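Local coordinates for protein internalin (Listeria monocytogenes serotype 4b, PDB 4FMZ) that probably mediates adhesion to or invasion of host cells through a curved leucine-rich repeat domain that likely serves as a recognition surface, at residues 91-96 with 107-112; 172-177 with 195-200; 212-217 with 236-241. One frame throughout, in Å; residues are numbered along the deposited sequence.

Contact 1: 91-96 with 107-112; sequences TNLYIG and QNLTNL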
loop_
_atom_site.group_PDB
_atom_site.type_symbol
_atom_site.label_atom_id
_atom_site.label_comp_id
_atom_site.label_asym_id
_atom_site.label_seq_id
_atom_site.Cartn_x
_atom_site.Cartn_y
_atom_site.Cartn_z
ATOM N N THR A 91 -8.199 -18.590 4.900
ATOM C CA THR A 91 -7.618 -17.548 5.744
ATOM C C THR A 91 -6.818 -16.580 4.864
ATOM O O THR A 91 -6.780 -15.390 5.167
ATOM C CB THR A 91 -6.749 -18.139 6.869
ATOM O OG1 THR A 91 -5.662 -18.873 6.303
ATOM C CG2 THR A 91 -7.545 -19.002 7.851
ATOM N N ASN A 92 -6.174 -17.096 3.790
ATOM C CA ASN A 92 -5.361 -16.310 2.855
ATOM C C ASN A 92 -5.869 -16.486 1.435
ATOM O O ASN A 92 -5.869 -17.603 0.913
ATOM C CB ASN A 92 -3.875 -16.697 2.944
ATOM C CG ASN A 92 -3.285 -16.587 4.331
ATOM O OD1 ASN A 92 -3.748 -17.204 5.297
ATOM N ND2 ASN A 92 -2.227 -15.813 4.458
ATOM N N LEU A 93 -6.322 -15.391 0.818
ATOM C CA LEU A 93 -6.858 -15.426 -0.540
ATOM C C LEU A 93 -6.251 -14.298 -1.371
ATOM O O LEU A 93 -6.489 -13.118 -1.080
ATOM C CB LEU A 93 -8.401 -15.331 -0.485
ATOM C CG LEU A 93 -9.177 -15.308 -1.803
ATOM C CD1 LEU A 93 -8.863 -16.535 -2.668
ATOM C CD2 LEU A 93 -10.663 -15.262 -1.525
ATOM N N TYR A 94 -5.466 -14.668 -2.403
ATOM C CA TYR A 94 -4.768 -13.724 -3.289
ATOM C C TYR A 94 -5.335 -13.857 -4.688
ATOM O O TYR A 94 -5.038 -14.824 -5.381
ATOM C CB TYR A 94 -3.251 -13.989 -3.251
ATOM C CG TYR A 94 -2.719 -14.085 -1.833
ATOM C CD1 TYR A 94 -2.666 -12.957 -1.003
ATOM C CD2 TYR A 94 -2.356 -15.311 -1.286
ATOM C CE1 TYR A 94 -2.206 -13.040 0.314
ATOM C CE2 TYR A 94 -1.888 -15.407 0.030
ATOM C CZ TYR A 94 -1.813 -14.265 0.829
ATOM O OH TYR A 94 -1.354 -14.323 2.132
ATOM N N ILE A 95 -6.235 -12.946 -5.067
ATOM C CA ILE A 95 -6.898 -13.028 -6.368
ATOM C C ILE A 95 -6.804 -11.713 -7.117
ATOM O O ILE A 95 -7.699 -11.382 -7.899
ATOM C CB ILE A 95 -8.365 -13.544 -6.281
ATOM C CG1 ILE A 95 -9.135 -12.924 -5.094
ATOM C CG2 ILE A 95 -8.385 -15.067 -6.239
ATOM C CD1 ILE A 95 -10.660 -13.293 -5.017
ATOM N N GLY A 96 -5.693 -11.004 -6.910
ATOM C CA GLY A 96 -5.391 -9.766 -7.616
ATOM C C GLY A 96 -4.973 -10.054 -9.052
ATOM O O GLY A 96 -4.683 -11.200 -9.395
ATOM N N GLN A 107 -18.651 -13.347 0.844
ATOM C CA GLN A 107 -19.470 -12.953 1.996
ATOM C C GLN A 107 -19.451 -13.937 3.184
ATOM O O GLN A 107 -19.472 -13.457 4.306
ATOM C CB GLN A 107 -20.914 -12.614 1.599
ATOM C CG GLN A 107 -21.789 -13.771 1.123
ATOM C CD GLN A 107 -22.862 -13.338 0.144
ATOM O OE1 GLN A 107 -23.417 -12.242 0.218
ATOM N NE2 GLN A 107 -23.185 -14.202 -0.802
ATOM N N ASN A 108 -19.371 -15.262 2.969
ATOM C CA ASN A 108 -19.373 -16.215 4.093
ATOM C C ASN A 108 -17.947 -16.629 4.520
ATOM O O ASN A 108 -17.791 -17.447 5.433
ATOM C CB ASN A 108 -20.193 -17.466 3.749
ATOM C CG ASN A 108 -21.655 -17.220 3.430
ATOM O OD1 ASN A 108 -22.246 -16.204 3.808
ATOM N ND2 ASN A 108 -22.279 -18.164 2.735
ATOM N N LEU A 109 -16.902 -16.058 3.879
ATOM C CA LEU A 109 -15.520 -16.452 4.190
ATOM C C LEU A 109 -14.997 -15.626 5.379
ATOM O O LEU A 109 -13.974 -14.946 5.286
ATOM C CB LEU A 109 -14.617 -16.335 2.943
ATOM C CG LEU A 109 -15.130 -16.950 1.623
ATOM C CD1 LEU A 109 -14.055 -16.895 0.545
ATOM C CD2 LEU A 109 -15.582 -18.401 1.810
ATOM N N THR A 110 -15.693 -15.762 6.530
ATOM C CA THR A 110 -15.458 -14.983 7.755
ATOM C C THR A 110 -14.156 -15.354 8.497
ATOM O O THR A 110 -13.827 -14.675 9.465
ATOM C CB THR A 110 -16.675 -15.044 8.667
ATOM O OG1 THR A 110 -17.017 -16.412 8.955
ATOM C CG2 THR A 110 -17.873 -14.305 8.073
ATOM N N ASN A 111 -13.394 -16.368 8.034
ATOM C CA ASN A 111 -12.095 -16.672 8.649
ATOM C C ASN A 111 -10.942 -15.988 7.875
ATOM O O ASN A 111 -9.775 -16.118 8.262
ATOM C CB ASN A 111 -11.870 -18.168 8.753
ATOM C CG ASN A 111 -12.786 -18.808 9.757
ATOM O OD1 ASN A 111 -13.029 -18.284 10.850
ATOM N ND2 ASN A 111 -13.333 -19.945 9.389
ATOM N N LEU A 112 -11.272 -15.242 6.803
ATOM C CA LEU A 112 -10.259 -14.542 6.010
ATOM C C LEU A 112 -9.476 -13.516 6.864
ATOM O O LEU A 112 -10.066 -12.729 7.612
ATOM C CB LEU A 112 -10.886 -13.847 4.794
ATOM C CG LEU A 112 -11.106 -14.721 3.554
ATOM C CD1 LEU A 112 -11.840 -13.941 2.482
ATOM C CD2 LEU A 112 -9.779 -15.275 3.007
#

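Contact 2: 172-177 with 195-200; sequences PIANLT and LASLTS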
loop_
_atom_site.group_PDB
_atom_site.type_symbol
_atom_site.label_atom_id
_atom_site.label_comp_id
_atom_site.label_asym_id
_atom_site.label_seq_id
_atom_site.Cartn_x
_atom_site.Cartn_y
_atom_site.Cartn_z
ATOM N N PRO A 172 -14.948 5.792 6.737
ATOM C CA PRO A 172 -14.955 4.398 7.236
ATOM C C PRO A 172 -13.601 3.922 7.779
ATOM O O PRO A 172 -13.588 3.059 8.659
ATOM C CB PRO A 172 -15.350 3.581 6.001
ATOM C CG PRO A 172 -16.082 4.551 5.132
ATOM C CD PRO A 172 -15.369 5.844 5.318
ATOM N N ILE A 173 -12.472 4.471 7.259
ATOM C CA ILE A 173 -11.109 4.075 7.669
ATOM C C ILE A 173 -10.821 4.565 9.110
ATOM O O ILE A 173 -9.979 3.971 9.791
ATOM C CB ILE A 173 -10.030 4.564 6.657
ATOM C CG1 ILE A 173 -10.316 4.010 5.242
ATOM C CG2 ILE A 173 -8.603 4.169 7.110
ATOM C CD1 ILE A 173 -9.428 4.618 4.157
ATOM N N ALA A 174 -11.531 5.608 9.583
ATOM C CA ALA A 174 -11.356 6.129 10.947
ATOM C C ALA A 174 -11.587 5.038 12.013
ATOM O O ALA A 174 -10.955 5.076 13.070
ATOM C CB ALA A 174 -12.293 7.300 11.198
ATOM N N ASN A 175 -12.455 4.048 11.712
ATOM C CA ASN A 175 -12.785 2.952 12.632
ATOM C C ASN A 175 -11.675 1.921 12.787
ATOM O O ASN A 175 -11.691 1.122 13.733
ATOM C CB ASN A 175 -14.041 2.221 12.141
ATOM C CG ASN A 175 -15.336 2.960 12.308
ATOM O OD1 ASN A 175 -15.384 4.130 12.694
ATOM N ND2 ASN A 175 -16.428 2.261 12.056
ATOM N N LEU A 176 -10.738 1.907 11.853
ATOM C CA LEU A 176 -9.693 0.890 11.804
ATOM C C LEU A 176 -8.464 1.359 12.582
ATOM O O LEU A 176 -7.381 1.498 12.019
ATOM C CB LEU A 176 -9.377 0.573 10.313
ATOM C CG LEU A 176 -10.614 0.516 9.370
ATOM C CD1 LEU A 176 -10.224 0.181 7.944
ATOM C CD2 LEU A 176 -11.691 -0.469 9.882
ATOM N N THR A 177 -8.620 1.507 13.910
ATOM C CA THR A 177 -7.592 2.088 14.788
ATOM C C THR A 177 -6.407 1.168 15.067
ATOM O O THR A 177 -5.424 1.663 15.627
ATOM C CB THR A 177 -8.206 2.607 16.091
ATOM O OG1 THR A 177 -8.742 1.515 16.839
ATOM C CG2 THR A 177 -9.260 3.668 15.839
ATOM N N LEU A 195 -9.003 10.614 9.871
ATOM C CA LEU A 195 -7.842 9.766 10.132
ATOM C C LEU A 195 -7.100 10.126 11.438
ATOM O O LEU A 195 -6.166 9.415 11.809
ATOM C CB LEU A 195 -6.873 9.748 8.924
ATOM C CG LEU A 195 -7.461 9.238 7.583
ATOM C CD1 LEU A 195 -6.356 8.957 6.586
ATOM C CD2 LEU A 195 -8.343 7.948 7.766
ATOM N N ALA A 196 -7.579 11.152 12.176
ATOM C CA ALA A 196 -7.045 11.566 13.477
ATOM C C ALA A 196 -7.189 10.433 14.522
ATOM O O ALA A 196 -6.486 10.435 15.526
ATOM C CB ALA A 196 -7.754 12.829 13.954
ATOM N N SER A 197 -8.051 9.445 14.256
ATOM C CA SER A 197 -8.267 8.296 15.150
ATOM C C SER A 197 -7.200 7.189 14.969
ATOM O O SER A 197 -7.129 6.275 15.793
ATOM C CB SER A 197 -9.648 7.704 14.901
ATOM O OG SER A 197 -9.729 7.300 13.545
ATOM N N LEU A 198 -6.363 7.275 13.913
ATOM C CA LEU A 198 -5.360 6.240 13.606
ATOM C C LEU A 198 -4.071 6.455 14.420
ATOM O O LEU A 198 -2.995 6.680 13.865
ATOM C CB LEU A 198 -5.081 6.160 12.084
ATOM C CG LEU A 198 -6.315 5.921 11.181
ATOM C CD1 LEU A 198 -5.913 5.737 9.740
ATOM C CD2 LEU A 198 -7.165 4.699 11.650
ATOM N N THR A 199 -4.190 6.300 15.751
ATOM C CA THR A 199 -3.114 6.557 16.718
ATOM C C THR A 199 -2.007 5.480 16.698
ATOM O O THR A 199 -0.927 5.739 17.226
ATOM C CB THR A 199 -3.678 6.758 18.141
ATOM O OG1 THR A 199 -4.314 5.560 18.547
ATOM C CG2 THR A 199 -4.655 7.919 18.228
ATOM N N SER A 200 -2.256 4.319 16.082
ATOM C CA SER A 200 -1.278 3.232 15.970
ATOM C C SER A 200 -0.517 3.254 14.642
ATOM O O SER A 200 0.367 2.415 14.432
ATOM C CB SER A 200 -1.968 1.875 16.110
ATOM O OG SER A 200 -2.302 1.604 17.461
HETATM O O HOH W 1 -4.042 3.312 13.921
HETATM O O HOH W 2 -4.838 2.968 18.068
#

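Contact 3: 212-217 with 236-241; sequences TDITPV and LSPLAN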
loop_
_atom_site.group_PDB
_atom_site.type_symbol
_atom_site.label_atom_id
_atom_site.label_comp_id
_atom_site.label_asym_id
_atom_site.label_seq_id
_atom_site.Cartn_x
_atom_site.Cartn_y
_atom_site.Cartn_z
ATOM N N THR A 212 -5.287 19.344 1.573
ATOM C CA THR A 212 -4.854 20.707 1.913
ATOM C C THR A 212 -4.389 20.830 3.369
ATOM O O THR A 212 -3.691 21.790 3.704
ATOM C CB THR A 212 -6.001 21.727 1.669
ATOM O OG1 THR A 212 -7.154 21.343 2.422
ATOM C CG2 THR A 212 -6.379 21.855 0.206
ATOM N N ASP A 213 -4.852 19.923 4.244
ATOM C CA ASP A 213 -4.609 19.994 5.677
ATOM C C ASP A 213 -4.163 18.646 6.258
ATOM O O ASP A 213 -4.874 17.648 6.123
ATOM C CB ASP A 213 -5.906 20.478 6.360
ATOM C CG ASP A 213 -5.893 20.687 7.867
ATOM O OD1 ASP A 213 -4.813 20.557 8.481
ATOM O OD2 ASP A 213 -6.961 21.004 8.426
ATOM N N ILE A 214 -3.005 18.642 6.953
ATOM C CA ILE A 214 -2.474 17.438 7.585
ATOM C C ILE A 214 -2.585 17.483 9.130
ATOM O O ILE A 214 -1.890 16.720 9.800
ATOM C CB ILE A 214 -1.033 17.098 7.115
ATOM C CG1 ILE A 214 -0.052 18.291 7.269
ATOM C CG2 ILE A 214 -1.059 16.533 5.695
ATOM C CD1 ILE A 214 1.434 17.901 7.312
ATOM N N THR A 215 -3.509 18.308 9.687
ATOM C CA THR A 215 -3.762 18.369 11.132
ATOM C C THR A 215 -3.976 16.938 11.739
ATOM O O THR A 215 -3.314 16.652 12.744
ATOM C CB THR A 215 -4.949 19.302 11.439
ATOM O OG1 THR A 215 -4.557 20.631 11.101
ATOM C CG2 THR A 215 -5.380 19.269 12.894
ATOM N N PRO A 216 -4.780 16.003 11.137
ATOM C CA PRO A 216 -4.957 14.674 11.769
ATOM C C PRO A 216 -3.670 13.867 11.973
ATOM O O PRO A 216 -3.639 13.015 12.858
ATOM C CB PRO A 216 -5.890 13.938 10.802
ATOM C CG PRO A 216 -5.797 14.693 9.537
ATOM C CD PRO A 216 -5.657 16.116 9.952
ATOM N N VAL A 217 -2.614 14.152 11.197
ATOM C CA VAL A 217 -1.333 13.433 11.262
ATOM C C VAL A 217 -0.642 13.685 12.641
ATOM O O VAL A 217 0.080 12.803 13.112
ATOM C CB VAL A 217 -0.421 13.776 10.044
ATOM C CG1 VAL A 217 0.910 13.045 10.110
ATOM C CG2 VAL A 217 -1.135 13.459 8.729
ATOM N N LEU A 236 3.097 22.607 7.787
ATOM C CA LEU A 236 3.790 21.435 8.317
ATOM C C LEU A 236 3.770 21.348 9.845
ATOM O O LEU A 236 4.231 20.339 10.373
ATOM C CB LEU A 236 5.259 21.412 7.845
ATOM C CG LEU A 236 5.535 21.198 6.361
ATOM C CD1 LEU A 236 7.013 21.007 6.117
ATOM C CD2 LEU A 236 4.775 19.995 5.829
ATOM N N SER A 237 3.239 22.367 10.555
ATOM C CA SER A 237 3.189 22.407 12.030
ATOM C C SER A 237 2.600 21.097 12.645
ATOM O O SER A 237 3.167 20.658 13.649
ATOM C CB SER A 237 2.474 23.660 12.549
ATOM O OG SER A 237 1.066 23.650 12.366
ATOM N N PRO A 238 1.612 20.368 12.033
ATOM C CA PRO A 238 1.160 19.091 12.641
ATOM C C PRO A 238 2.240 17.992 12.741
ATOM O O PRO A 238 2.039 17.032 13.468
ATOM C CB PRO A 238 0.035 18.639 11.703
ATOM C CG PRO A 238 -0.467 19.900 11.091
ATOM C CD PRO A 238 0.793 20.678 10.839
ATOM N N LEU A 239 3.385 18.135 12.042
ATOM C CA LEU A 239 4.473 17.144 12.085
ATOM C C LEU A 239 5.472 17.413 13.211
ATOM O O LEU A 239 6.306 16.555 13.490
ATOM C CB LEU A 239 5.262 17.124 10.736
ATOM C CG LEU A 239 4.482 16.985 9.432
ATOM C CD1 LEU A 239 5.427 17.023 8.234
ATOM C CD2 LEU A 239 3.657 15.702 9.413
ATOM N N ALA A 240 5.413 18.616 13.827
ATOM C CA ALA A 240 6.376 19.121 14.808
ATOM C C ALA A 240 6.723 18.186 15.970
ATOM O O ALA A 240 7.882 18.199 16.402
ATOM C CB ALA A 240 5.927 20.464 15.356
ATOM N N ASN A 241 5.773 17.373 16.461
ATOM C CA ASN A 241 6.032 16.496 17.608
ATOM C C ASN A 241 6.137 15.017 17.240
ATOM O O ASN A 241 6.194 14.171 18.138
ATOM C CB ASN A 241 4.957 16.693 18.684
ATOM C CG ASN A 241 4.804 18.124 19.131
ATOM O OD1 ASN A 241 3.697 18.652 19.193
ATOM N ND2 ASN A 241 5.907 18.796 19.408
#

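Contact 1: 91-96 with 107-112
Thr91 and Leu112 bring their CA atoms to 4.0 Å of each other, where a type I turn from Leu109 to Leu112, closed by the bond from Leu112 N to Leu109 O, delivers the chain beside the start of strand 92-94. No hydrogen bond joins the two segments; they meet by van der Waals contact. Thr91 lies against the carbonyl oxygen of Asn111, with Asn111 O 3.6 Å from Thr91 CA and the CG2 methyl close to the same oxygen. On the buried side of the turn, the CD2 methyl of Leu112 is inserted between Thr91 and Leu93: it stands 3.7 Å from Thr91 O and 3.8 Å from Leu93 CB. Leu93 swings CG anti to its backbone N (chi1 178°), and its CD2 reaches Leu109 CD1 at 4.3 Å. On the other face of the strand runs a chain of hydrogen bonds. Thr91 OG1 is hydrogen-bonded to Asn92 OD1 at 2.7 Å, in the carbonyl plane, and also lies in range of Glu69 O. The Asn92 ND2 hydrogen points almost straight at Tyr94 OH (174°), fixing the amide's rotation, and Tyr94 OH is in turn bonded to Glu114 OE1. Asn111 is held from outside the segments, OD1 by Lys133 NZ and ND2 by Val88 O. This alternation of inward leucines and outward polar residues is the signature of a leucine-rich repeat, in which strand and return turn wrap a common interior. Here Leu93 also packs on Leu71 and Leu115 of the flanking parallel strands 70-72 and 114-116, while Tyr94 meets Tyr70 and Tyr116 edge-to-face.

Contact 2: 172-177 with 195-200
With chi1 at 59°, Ser197 places OG between its own N and carbonyl carbon, facing Ala174, while Ile173 sets its CG2 branch anti to the backbone N and so turns that methyl toward Leu195 and Leu198. Both segments are return coils of adjacent leucine-rich repeats, stacked side by side as successive turns of the solenoid. The one direct hydrogen bond between them runs from Ser197 OG to Ala174 O, 2.6 Å long. It meets a lone pair in the carbonyl plane, with a C=O...donor angle of 115°. Pro194 O is a second acceptor within range of the same hydroxyl, so its single proton is probably shared or alternates between the two.

On the buried side of this polar link the apolar layer closes. Ile173 CG2 sits 3.8 Å from Leu195 CD2 and 4.1 Å from Leu198 CD1, the side chains crossing at a slant, and all three residues rest on Leu182 of strand 181-183. The other branch of Leu198, CD2, presses on backbone rather than side chain, coming within 3.2 Å of Leu176 O; Leu176 is the centre of an inverse gamma turn, and so is Leu198 in the following coil. Closer to solvent, the CG2 methyl of Thr177 covers Ser197 O at 3.4 Å. At the Thr177 end, waters add to the bridging. One molecule donates to Thr177 O and accepts from Ser200 N. A second donates to Thr177 O at 2.8 Å and is also bonded to Thr199 OG1 and Ser200 OG, so this carbonyl oxygen is held by two waters.

Contact 3: 212-217 with 236-241
Leu236 opens the second segment by sending its CD2 methyl back to Ile214, 4.2 Å from that residue's CD1, even though its CB leaves the backbone in the other direction. Ser237 then starts the 3-10 turn, with its N hydrogen-bonded to Asp235 OD1, and brings in Pro238, which carries the centre of the contact. The ring of Pro238 lies across the backbone of the neighbouring coil: CB is 3.3 Å from Ile214 O, an oxygen that already accepts from Val217 N, and CG is 3.6 Å from Thr215 CA. The side chains of Ile214 and Thr215 each cross the proline ring at about a right angle.

The backbone that receives this ring is braced from its own side. Asp213 OD1 takes the N-H of Thr215 from above its carboxylate plane, at 2.9 Å, which makes an Asx turn, and uses its syn lone pair for Thr215 OG1 at 2.6 Å. Two bonds to one oxygen thus fix the bend at Thr215 against which the proline packs.

Leu239 follows, its N bonded to Leu236 O, and its side chain goes inward. In Ile214, chi1 53° places CG1 between N and the carbonyl carbon, and a near-extended chi2 (159°) carries CD1 on to Leu239 CD2 at 3.8 Å. The same leucine methyl also meets Val217 CG1 at 3.9 Å. The segments are successive return coils of the leucine-rich repeat solenoid, one between strands 203-205 and 225-227 and the next between 225-227 and 247-249; inside, Ile214 packs on Ile233, Val217 on Leu223 and Leu236 on Ile250.

The three contacts follow one another along a single arched solenoid. Contact 1 joins a strand to the turn leading into the next strand, whereas contacts 2 and 3 join neighbouring return coils on the side away from the strands. Contacts 2 and 3, with centres 16 Å apart, touch: Ala196 N lies 3.5 Å from Pro216 CB, so the coil-to-coil packing continues from one to the other. Contact 1 stands apart, its centre 23 Å from that of contact 2 and 36 Å from that of contact 3. In related internalins the concave, strand-bearing face binds partners; of the three contacts, only contact 1 includes a strand of that face, though no ligand marks a site here.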